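Local coordinates for protein hepatocyte growth factor-regulated tyrosine kinase substrate (Drosophila melanogaster, PDB 1DVP) that promotes endosomal membrane invagination and multivesicular body formation, and inhibits receptor tyrosine kinase signalling by promoting degradation of active receptors, potentially by sorting them into these bodies, at residues A[8-11]-A[12-16]; A[37-40]-A[41-44]; A[98-101]-A[102-105]. All blocks are in the same frame, centred on the assembly; numbering follows the deposited sequence.

Contact 1 (A[8-11]-A[12-16]); sequences KNLE and NATSH
In the last turns of helix 5-14, the first helix of the VHS superhelix, Thr14 grips the Leu10 carbonyl twice. Leu10 O takes the i to i+4 backbone bond from Thr14 N at 2.8 Å and a second bond from Thr14 OG1, also at 2.8 Å. The hydroxyl sits above the carbonyl plane, where the threonine's chi1 of 58°, placing OG1 between its own N and carbonyl carbon, carries it back along the helix. Thr14 CG2 lies 4.1 Å from Leu10 CD1, on the side where helices 40-51 and 56-72 cover both residues. Asn12 N and Ala13 N bond to Lys8 O and Asn9 O, and the small Ala13 suits a flank closed by helices 23-34 and 56-72. Two waters span successive turns: one donates to Asn9 OD1 (2.7 Å) and accepts from Asn12 ND2 (2.6 Å), while the other donates to Glu11 OE2 and Thr14 OG1. The other carboxylate oxygen of Glu11 forms a salt bridge with Lys50, and Asn9 ND2 bonds to Glu32. The buried threonine hydroxyl is thus satisfied, donating to Leu10 O and accepting from water, while Leu10 O is held by two donors.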
ATOM      1  N   LYS A   8     -16.862  -1.460 -29.589  1.00 36.67           N
ATOM      2  CA  LYS A   8     -17.602  -2.344 -28.703  1.00 35.63           C
ATOM      3  C   LYS A   8     -17.503  -1.826 -27.257  1.00 34.80           C
ATOM      4  O   LYS A   8     -18.446  -1.940 -26.475  1.00 34.59           O
ATOM      5  CB  LYS A   8     -17.061  -3.782 -28.786  1.00 35.97           C
ATOM      6  CG  LYS A   8     -17.598  -4.725 -27.686  1.00 36.44           C
ATOM      7  CD  LYS A   8     -18.623  -5.748 -28.231  1.00 36.89           C
ATOM      8  CE  LYS A   8     -19.406  -6.433 -27.111  1.00 36.96           C
ATOM      9  NZ  LYS A   8     -18.495  -6.918 -26.032  1.00 37.03           N
ATOM     10  N   ASN A   9     -16.350  -1.274 -26.895  1.00 33.59           N
ATOM     11  CA  ASN A   9     -16.194  -0.757 -25.548  1.00 32.49           C
ATOM     12  C   ASN A   9     -17.056   0.506 -25.379  1.00 31.73           C
ATOM     13  O   ASN A   9     -17.632   0.713 -24.335  1.00 31.25           O
ATOM     14  CB  ASN A   9     -14.704  -0.470 -25.230  1.00 32.29           C
ATOM     15  CG  ASN A   9     -13.839  -1.743 -25.172  1.00 32.33           C
ATOM     16  OD1 ASN A   9     -14.244  -2.779 -24.646  1.00 32.25           O
ATOM     17  ND2 ASN A   9     -12.623  -1.648 -25.709  1.00 32.53           N
ATOM     18  N   LEU A  10     -17.150   1.345 -26.408  1.00 31.07           N
ATOM     19  CA  LEU A  10     -17.963   2.557 -26.295  1.00 30.78           C
ATOM     20  C   LEU A  10     -19.464   2.173 -26.200  1.00 30.72           C
ATOM     21  O   LEU A  10     -20.217   2.744 -25.398  1.00 30.34           O
ATOM     22  CB  LEU A  10     -17.706   3.496 -27.479  1.00 30.23           C
ATOM     23  CG  LEU A  10     -18.330   4.896 -27.475  1.00 30.23           C
ATOM     24  CD1 LEU A  10     -17.765   5.784 -26.295  1.00 30.23           C
ATOM     25  CD2 LEU A  10     -18.039   5.556 -28.817  1.00 29.72           C
ATOM     26  N   GLU A  11     -19.887   1.205 -27.013  1.00 30.77           N
ATOM     27  CA  GLU A  11     -21.270   0.724 -26.931  1.00 31.36           C
ATOM     28  C   GLU A  11     -21.528   0.294 -25.482  1.00 31.29           C
ATOM     29  O   GLU A  11     -22.483   0.728 -24.861  1.00 31.27           O
ATOM     30  CB  GLU A  11     -21.494  -0.492 -27.838  1.00 31.85           C
ATOM     31  CG  GLU A  11     -21.582  -0.185 -29.285  1.00 33.02           C
ATOM     32  CD  GLU A  11     -22.863   0.513 -29.682  1.00 33.81           C
ATOM     33  OE1 GLU A  11     -22.990   0.849 -30.885  1.00 34.40           O
ATOM     34  OE2 GLU A  11     -23.731   0.734 -28.817  1.00 34.13           O
ATOM     35  N   ASN A  12     -20.663  -0.569 -24.966  1.00 31.15           N
ATOM     36  CA  ASN A  12     -20.776  -1.044 -23.588  1.00 31.47           C
ATOM     37  C   ASN A  12     -20.866   0.104 -22.592  1.00 31.39           C
ATOM     38  O   ASN A  12     -21.776   0.156 -21.791  1.00 31.15           O
ATOM     39  CB  ASN A  12     -19.575  -1.904 -23.193  1.00 31.71           C
ATOM     40  CG  ASN A  12     -19.650  -3.334 -23.739  1.00 31.96           C
ATOM     41  OD1 ASN A  12     -20.701  -3.797 -24.168  1.00 32.28           O
ATOM     42  ND2 ASN A  12     -18.524  -4.038 -23.705  1.00 31.87           N
ATOM     43  N   ALA A  13     -19.903   1.020 -22.654  1.00 31.63           N
ATOM     44  CA  ALA A  13     -19.844   2.167 -21.745  1.00 31.80           C
ATOM     45  C   ALA A  13     -21.024   3.174 -21.849  1.00 32.06           C
ATOM     46  O   ALA A  13     -21.359   3.887 -20.875  1.00 31.82           O
ATOM     47  CB  ALA A  13     -18.519   2.883 -21.947  1.00 31.39           C
ATOM     48  N   THR A  14     -21.645   3.276 -23.018  1.00 32.60           N
ATOM     49  CA  THR A  14     -22.756   4.233 -23.144  1.00 33.01           C
ATOM     50  C   THR A  14     -24.133   3.557 -23.196  1.00 33.49           C
ATOM     51  O   THR A  14     -25.142   4.206 -23.476  1.00 33.68           O
ATOM     52  CB  THR A  14     -22.631   5.066 -24.398  1.00 33.16           C
ATOM     53  OG1 THR A  14     -22.589   4.183 -25.528  1.00 33.13           O
ATOM     54  CG2 THR A  14     -21.395   5.940 -24.333  1.00 33.15           C
ATOM     55  N   SER A  15     -24.156   2.259 -22.949  1.00 33.67           N
ATOM     56  CA  SER A  15     -25.376   1.480 -22.934  1.00 34.32           C
ATOM     57  C   SER A  15     -26.409   1.989 -21.911  1.00 34.60           C
ATOM     58  O   SER A  15     -26.115   2.111 -20.721  1.00 34.42           O
ATOM     59  CB  SER A  15     -25.020   0.023 -22.616  1.00 34.43           C
ATOM     60  OG  SER A  15     -26.206  -0.746 -22.485  1.00 34.64           O
ATOM     61  N   HIS A  16     -27.629   2.261 -22.369  1.00 35.02           N
ATOM     62  CA  HIS A  16     -28.655   2.752 -21.460  1.00 35.46           C
ATOM     63  C   HIS A  16     -29.016   1.742 -20.361  1.00 35.53           C
ATOM     64  O   HIS A  16     -29.611   2.108 -19.345  1.00 35.50           O
ATOM     65  CB  HIS A  16     -29.908   3.169 -22.236  1.00 36.26           C
ATOM     66  CG  HIS A  16     -30.613   2.021 -22.880  1.00 36.98           C
ATOM     67  ND1 HIS A  16     -30.114   1.373 -23.993  1.00 37.57           N
ATOM     68  CD2 HIS A  16     -31.690   1.308 -22.482  1.00 37.19           C
ATOM     69  CE1 HIS A  16     -30.847   0.305 -24.242  1.00 37.63           C
ATOM     70  NE2 HIS A  16     -31.808   0.242 -23.339  1.00 37.68           N
TER
HETATM   71  O   HOH W   1     -16.080  -3.720 -22.934  1.00 36.60           O
HETATM   72  O   HOH W   2     -24.771   2.429 -26.385  1.00 47.39           O

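Contact 2 (A[37-40]-A[41-44]); sequences DVTP and KNAF
Thr39 and Pro40 meet Ala43 and Phe44 through two backbone bonds as the chain passes from an extended loop into helix 40-51. Val38 and Thr39 have extended backbone angles, whereas Pro40 is already helical. Ala43 N reaches Thr39 O at 2.9 Å, and Phe44 N reaches Pro40 O at 3.0 Å; these are the opening i to i+4 bonds of the helix.

Thr39 is the N-cap. Its OG1 accepts from Asn42 N at 3.0 Å in an almost straight bond (172°), satisfying an amide that precedes the regular helical bonding. The torsion that makes this possible, chi1 80°, sets OG1 between the backbone N and the carbonyl carbon and turns CG2 anti to that carbonyl carbon. Asn42 folds back over the same cap, its CB 3.5 Å from Thr39 OG1. One water ties the two residues together again, accepting from Thr39 N at 3.0 Å and donating to Asn42 OD1 at 3.0 Å, so the cap residue is linked to Asn42 through both its hydroxyl and its amide.

Val38, just before the cap, lays CG2 against Asn42 CB at 4.0 Å, while its CG1 approaches the methyl of Ala43. Phe6 and Ile33 border this apolar patch, joining helices 5-14 and 23-34 to the new helix. Pro40 suits the first helical turn because it has no amide hydrogen to satisfy there and its ring restricts phi; it packs on Pro76 and Glu80 of helix 74-81. Phe44 directs its ring into the interior, against Phe90 of helix 84-96. A threonine N-cap followed by proline at N1 is a classic helix start, and here it opens the third helix of the VHS domain.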
ATOM      1  N   ASP A  37      -4.363   2.453 -30.612  1.00 37.24           N
ATOM      2  CA  ASP A  37      -5.210   1.479 -31.299  1.00 37.52           C
ATOM      3  C   ASP A  37      -6.237   2.289 -32.098  1.00 37.40           C
ATOM      4  O   ASP A  37      -6.714   1.881 -33.147  1.00 37.70           O
ATOM      5  CB  ASP A  37      -5.964   0.599 -30.306  1.00 37.58           C
ATOM      6  CG  ASP A  37      -5.118  -0.493 -29.718  1.00 37.61           C
ATOM      7  OD1 ASP A  37      -3.949  -0.655 -30.135  1.00 37.83           O
ATOM      8  OD2 ASP A  37      -5.641  -1.204 -28.824  1.00 37.61           O
ATOM      9  N   VAL A  38      -6.570   3.456 -31.574  1.00 37.49           N
ATOM     10  CA  VAL A  38      -7.545   4.321 -32.198  1.00 37.47           C
ATOM     11  C   VAL A  38      -7.072   5.761 -32.053  1.00 37.45           C
ATOM     12  O   VAL A  38      -6.510   6.143 -31.015  1.00 37.45           O
ATOM     13  CB  VAL A  38      -8.959   4.127 -31.539  1.00 37.25           C
ATOM     14  CG1 VAL A  38      -8.959   4.652 -30.088  1.00 37.21           C
ATOM     15  CG2 VAL A  38     -10.031   4.814 -32.380  1.00 37.55           C
ATOM     16  N   THR A  39      -7.287   6.559 -33.093  1.00 37.45           N
ATOM     17  CA  THR A  39      -6.878   7.956 -33.049  1.00 37.30           C
ATOM     18  C   THR A  39      -7.812   8.831 -32.219  1.00 37.26           C
ATOM     19  O   THR A  39      -8.977   8.496 -32.001  1.00 37.34           O
ATOM     20  CB  THR A  39      -6.795   8.603 -34.482  1.00 37.11           C
ATOM     21  OG1 THR A  39      -8.107   8.974 -34.921  1.00 37.05           O
ATOM     22  CG2 THR A  39      -6.156   7.621 -35.478  1.00 37.28           C
ATOM     23  N   PRO A  40      -7.291   9.968 -31.728  1.00 37.24           N
ATOM     24  CA  PRO A  40      -8.083  10.912 -30.931  1.00 37.01           C
ATOM     25  C   PRO A  40      -9.262  11.423 -31.774  1.00 37.02           C
ATOM     26  O   PRO A  40     -10.348  11.666 -31.268  1.00 36.95           O
ATOM     27  CB  PRO A  40      -7.069  12.016 -30.612  1.00 36.98           C
ATOM     28  CG  PRO A  40      -5.781  11.240 -30.469  1.00 36.92           C
ATOM     29  CD  PRO A  40      -5.851  10.290 -31.643  1.00 37.05           C
ATOM     30  N   LYS A  41      -9.041  11.575 -33.074  1.00 37.08           N
ATOM     31  CA  LYS A  41     -10.104  12.066 -33.944  1.00 37.02           C
ATOM     32  C   LYS A  41     -11.230  11.087 -34.102  1.00 36.68           C
ATOM     33  O   LYS A  41     -12.395  11.445 -33.963  1.00 36.73           O
ATOM     34  CB  LYS A  41      -9.561  12.412 -35.320  1.00 37.48           C
ATOM     35  CG  LYS A  41     -10.420  13.426 -36.040  1.00 38.09           C
ATOM     36  CD  LYS A  41      -9.581  14.199 -37.045  1.00 38.50           C
ATOM     37  CE  LYS A  41      -9.244  13.333 -38.190  1.00 38.54           C
ATOM     38  NZ  LYS A  41     -10.504  13.012 -38.896  1.00 39.12           N
ATOM     39  N   ASN A  42     -10.883   9.848 -34.402  1.00 36.29           N
ATOM     40  CA  ASN A  42     -11.896   8.821 -34.578  1.00 36.09           C
ATOM     41  C   ASN A  42     -12.648   8.573 -33.253  1.00 35.86           C
ATOM     42  O   ASN A  42     -13.872   8.391 -33.240  1.00 35.48           O
ATOM     43  CB  ASN A  42     -11.238   7.530 -35.112  1.00 36.24           C
ATOM     44  CG  ASN A  42     -10.913   7.614 -36.616  1.00 36.19           C
ATOM     45  OD1 ASN A  42     -10.134   6.810 -37.149  1.00 36.63           O
ATOM     46  ND2 ASN A  42     -11.500   8.584 -37.288  1.00 36.41           N
ATOM     47  N   ALA A  43     -11.919   8.578 -32.143  1.00 35.55           N
ATOM     48  CA  ALA A  43     -12.559   8.364 -30.846  1.00 35.57           C
ATOM     49  C   ALA A  43     -13.544   9.473 -30.544  1.00 35.57           C
ATOM     50  O   ALA A  43     -14.682   9.209 -30.148  1.00 35.53           O
ATOM     51  CB  ALA A  43     -11.545   8.299 -29.763  1.00 35.25           C
ATOM     52  N   PHE A  44     -13.114  10.715 -30.751  1.00 35.65           N
ATOM     53  CA  PHE A  44     -13.977  11.839 -30.454  1.00 35.84           C
ATOM     54  C   PHE A  44     -15.226  11.938 -31.318  1.00 35.83           C
ATOM     55  O   PHE A  44     -16.258  12.422 -30.845  1.00 35.79           O
ATOM     56  CB  PHE A  44     -13.198  13.154 -30.514  1.00 36.02           C
ATOM     57  CG  PHE A  44     -13.988  14.333 -30.035  1.00 36.28           C
ATOM     58  CD1 PHE A  44     -14.773  14.234 -28.896  1.00 36.09           C
ATOM     59  CD2 PHE A  44     -13.913  15.563 -30.694  1.00 36.33           C
ATOM     60  CE1 PHE A  44     -15.463  15.332 -28.418  1.00 36.19           C
ATOM     61  CE2 PHE A  44     -14.606  16.673 -30.216  1.00 36.35           C
ATOM     62  CZ  PHE A  44     -15.384  16.554 -29.072  1.00 36.29           C
TER
HETATM   63  O   HOH W   3      -8.330   5.085 -35.503  1.00 37.30           O

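Contact 3 (A[98-101]-A[102-105]); sequences PHEN and VRQK
His99 and Val102 lie side by side at the start of helix 100-116, with Val102 CG2 3.4 Å from His99 CB and near the plane of the imidazole at its CD2 edge. The valine's chi1 of -179° sends CG1 anti to the backbone N and leaves CG2 beside that N, facing back toward the histidine. Pro98 CG lies over one face of the imidazole, toward the rim, while Val102 CG2 comes at the edge. His99 occupies the N-cap position, and its carbonyl oxygen receives Arg103 N at 3.2 Å and, weakly, Val102 N.

The amide of Asn101 bends back, so that OD1 comes 3.2 Å from Val102 CG2, while its ND2 makes a weak bond to Pro56 O at the start of helix 56-72. Ser59 of that helix touches Val102, whose branched methyls suit the buried side of this first turn.

On another side, Glu100 and Arg103 form a salt bridge. Glu100 leaves with CG anti to its N and bends at chi2 (68°), which swings its carboxylate over to the arginine. The carboxylate reaches the edge of the guanidinium, the two planes being 38° apart. OE2 and NH1 are modelled only 2.4 Å from each other, so that exact separation is doubtful. Arg103 NE and NH2 also make weak bonds to Leu94 O and Thr97 O, so the guanidinium faces the residues just before the helix. An acidic residue in the first turn would be favoured by the helix dipole, and its pairing with Arg103 probably balances charge, while the arginine weakly links the new helix to Leu94, near the end of helix 84-96, and to the loop residue Thr97.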
ATOM      1  N   PRO A  98     -32.786  17.924 -25.007  1.00 52.91           N
ATOM      2  CA  PRO A  98     -34.047  17.746 -24.276  1.00 52.76           C
ATOM      3  C   PRO A  98     -33.833  17.291 -22.834  1.00 52.65           C
ATOM      4  O   PRO A  98     -34.698  17.457 -21.983  1.00 52.61           O
ATOM      5  CB  PRO A  98     -34.785  16.695 -25.106  1.00 52.84           C
ATOM      6  CG  PRO A  98     -33.672  15.928 -25.775  1.00 52.94           C
ATOM      7  CD  PRO A  98     -32.708  17.014 -26.161  1.00 52.90           C
ATOM      8  N   HIS A  99     -32.661  16.741 -22.552  1.00 52.52           N
ATOM      9  CA  HIS A  99     -32.380  16.251 -21.215  1.00 52.39           C
ATOM     10  C   HIS A  99     -31.525  17.213 -20.422  1.00 52.18           C
ATOM     11  O   HIS A  99     -30.397  17.554 -20.821  1.00 52.16           O
ATOM     12  CB  HIS A  99     -31.692  14.907 -21.314  1.00 52.56           C
ATOM     13  CG  HIS A  99     -31.957  14.192 -22.599  1.00 52.78           C
ATOM     14  ND1 HIS A  99     -33.168  13.604 -22.886  1.00 52.88           N
ATOM     15  CD2 HIS A  99     -31.150  13.940 -23.659  1.00 52.92           C
ATOM     16  CE1 HIS A  99     -33.094  13.013 -24.066  1.00 53.05           C
ATOM     17  NE2 HIS A  99     -31.880  13.200 -24.556  1.00 53.08           N
ATOM     18  N   GLU A 100     -32.076  17.632 -19.286  1.00 51.89           N
ATOM     19  CA  GLU A 100     -31.430  18.568 -18.381  1.00 51.46           C
ATOM     20  C   GLU A 100     -30.201  17.921 -17.752  1.00 51.06           C
ATOM     21  O   GLU A 100     -29.185  18.576 -17.563  1.00 50.92           O
ATOM     22  CB  GLU A 100     -32.408  18.988 -17.280  1.00 51.85           C
ATOM     23  CG  GLU A 100     -31.872  19.988 -16.265  1.00 52.10           C
ATOM     24  CD  GLU A 100     -31.629  21.359 -16.850  1.00 52.51           C
ATOM     25  OE1 GLU A 100     -31.160  22.252 -16.107  1.00 52.91           O
ATOM     26  OE2 GLU A 100     -31.900  21.562 -18.051  1.00 52.69           O
ATOM     27  N   ASN A 101     -30.308  16.632 -17.428  1.00 50.38           N
ATOM     28  CA  ASN A 101     -29.192  15.893 -16.825  1.00 49.60           C
ATOM     29  C   ASN A 101     -27.969  15.993 -17.750  1.00 48.91           C
ATOM     30  O   ASN A 101     -26.825  16.079 -17.289  1.00 48.84           O
ATOM     31  CB  ASN A 101     -29.577  14.416 -16.622  1.00 49.76           C
ATOM     32  CG  ASN A 101     -29.594  13.637 -17.928  1.00 49.84           C
ATOM     33  OD1 ASN A 101     -30.164  14.096 -18.925  1.00 50.09           O
ATOM     34  ND2 ASN A 101     -28.969  12.456 -17.933  1.00 49.78           N
ATOM     35  N   VAL A 102     -28.233  15.985 -19.053  1.00 48.13           N
ATOM     36  CA  VAL A 102     -27.190  16.088 -20.061  1.00 47.34           C
ATOM     37  C   VAL A 102     -26.600  17.498 -20.075  1.00 46.79           C
ATOM     38  O   VAL A 102     -25.377  17.675 -20.163  1.00 46.60           O
ATOM     39  CB  VAL A 102     -27.741  15.791 -21.468  1.00 47.46           C
ATOM     40  CG1 VAL A 102     -26.620  15.890 -22.486  1.00 47.37           C
ATOM     41  CG2 VAL A 102     -28.379  14.416 -21.509  1.00 47.34           C
ATOM     42  N   ARG A 103     -27.482  18.500 -20.010  1.00 46.04           N
ATOM     43  CA  ARG A 103     -27.079  19.903 -20.018  1.00 45.21           C
ATOM     44  C   ARG A 103     -26.247  20.283 -18.776  1.00 44.62           C
ATOM     45  O   ARG A 103     -25.263  21.038 -18.881  1.00 44.27           O
ATOM     46  CB  ARG A 103     -28.317  20.804 -20.117  1.00 45.21           C
ATOM     47  CG  ARG A 103     -28.051  22.227 -19.668  1.00 45.24           C
ATOM     48  CD  ARG A 103     -29.297  23.103 -19.815  1.00 45.46           C
ATOM     49  NE  ARG A 103     -29.888  22.932 -21.136  1.00 45.59           N
ATOM     50  CZ  ARG A 103     -30.970  22.202 -21.389  1.00 45.53           C
ATOM     51  NH1 ARG A 103     -31.603  21.569 -20.408  1.00 45.40           N
ATOM     52  NH2 ARG A 103     -31.401  22.089 -22.636  1.00 45.48           N
ATOM     53  N   GLN A 104     -26.657  19.762 -17.618  1.00 43.85           N
ATOM     54  CA  GLN A 104     -25.959  20.002 -16.359  1.00 43.26           C
ATOM     55  C   GLN A 104     -24.550  19.405 -16.389  1.00 42.73           C
ATOM     56  O   GLN A 104     -23.585  20.034 -15.946  1.00 42.49           O
ATOM     57  CB  GLN A 104     -26.727  19.399 -15.179  1.00 43.46           C
ATOM     58  CG  GLN A 104     -27.896  20.254 -14.693  1.00 44.06           C
ATOM     59  CD  GLN A 104     -27.591  21.737 -14.799  1.00 44.29           C
ATOM     60  OE1 GLN A 104     -27.929  22.360 -15.788  1.00 44.81           O
ATOM     61  NE2 GLN A 104     -26.929  22.295 -13.794  1.00 44.47           N
ATOM     62  N   LYS A 105     -24.435  18.200 -16.931  1.00 42.06           N
ATOM     63  CA  LYS A 105     -23.141  17.539 -16.983  1.00 41.56           C
ATOM     64  C   LYS A 105     -22.198  18.288 -17.906  1.00 41.35           C
ATOM     65  O   LYS A 105     -21.009  18.416 -17.616  1.00 41.15           O
ATOM     66  CB  LYS A 105     -23.303  16.075 -17.435  1.00 41.19           C
ATOM     67  CG  LYS A 105     -21.991  15.280 -17.484  1.00 40.66           C
ATOM     68  CD  LYS A 105     -21.312  15.164 -16.113  1.00 39.89           C
ATOM     69  CE  LYS A 105     -19.919  14.515 -16.260  1.00 39.71           C
ATOM     70  NZ  LYS A 105     -19.284  14.229 -14.941  1.00 38.92           N
TER

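How the contacts relate
All three contacts belong to the VHS domain, well away from the zinc-bound FYVE finger, and follow one another along the chain. Contact 1 covers the closing turns of helix 5-14, whereas contacts 2 and 3 mark the openings of helices 40-51 and 100-116. Contacts 1 and 2 have centres about 16 Å apart and nearest atoms about 5 Å apart; helix 5-14 supplies Phe6 beside contact 2, and helix 40-51 supplies Lys50 to contact 1. Contact 3 is about 19 Å from contact 1 and 25 Å from contact 2, centre to centre. Helix 56-72 touches both contacts 1 and 3, packing against the end of helix 5-14 and the start of helix 100-116.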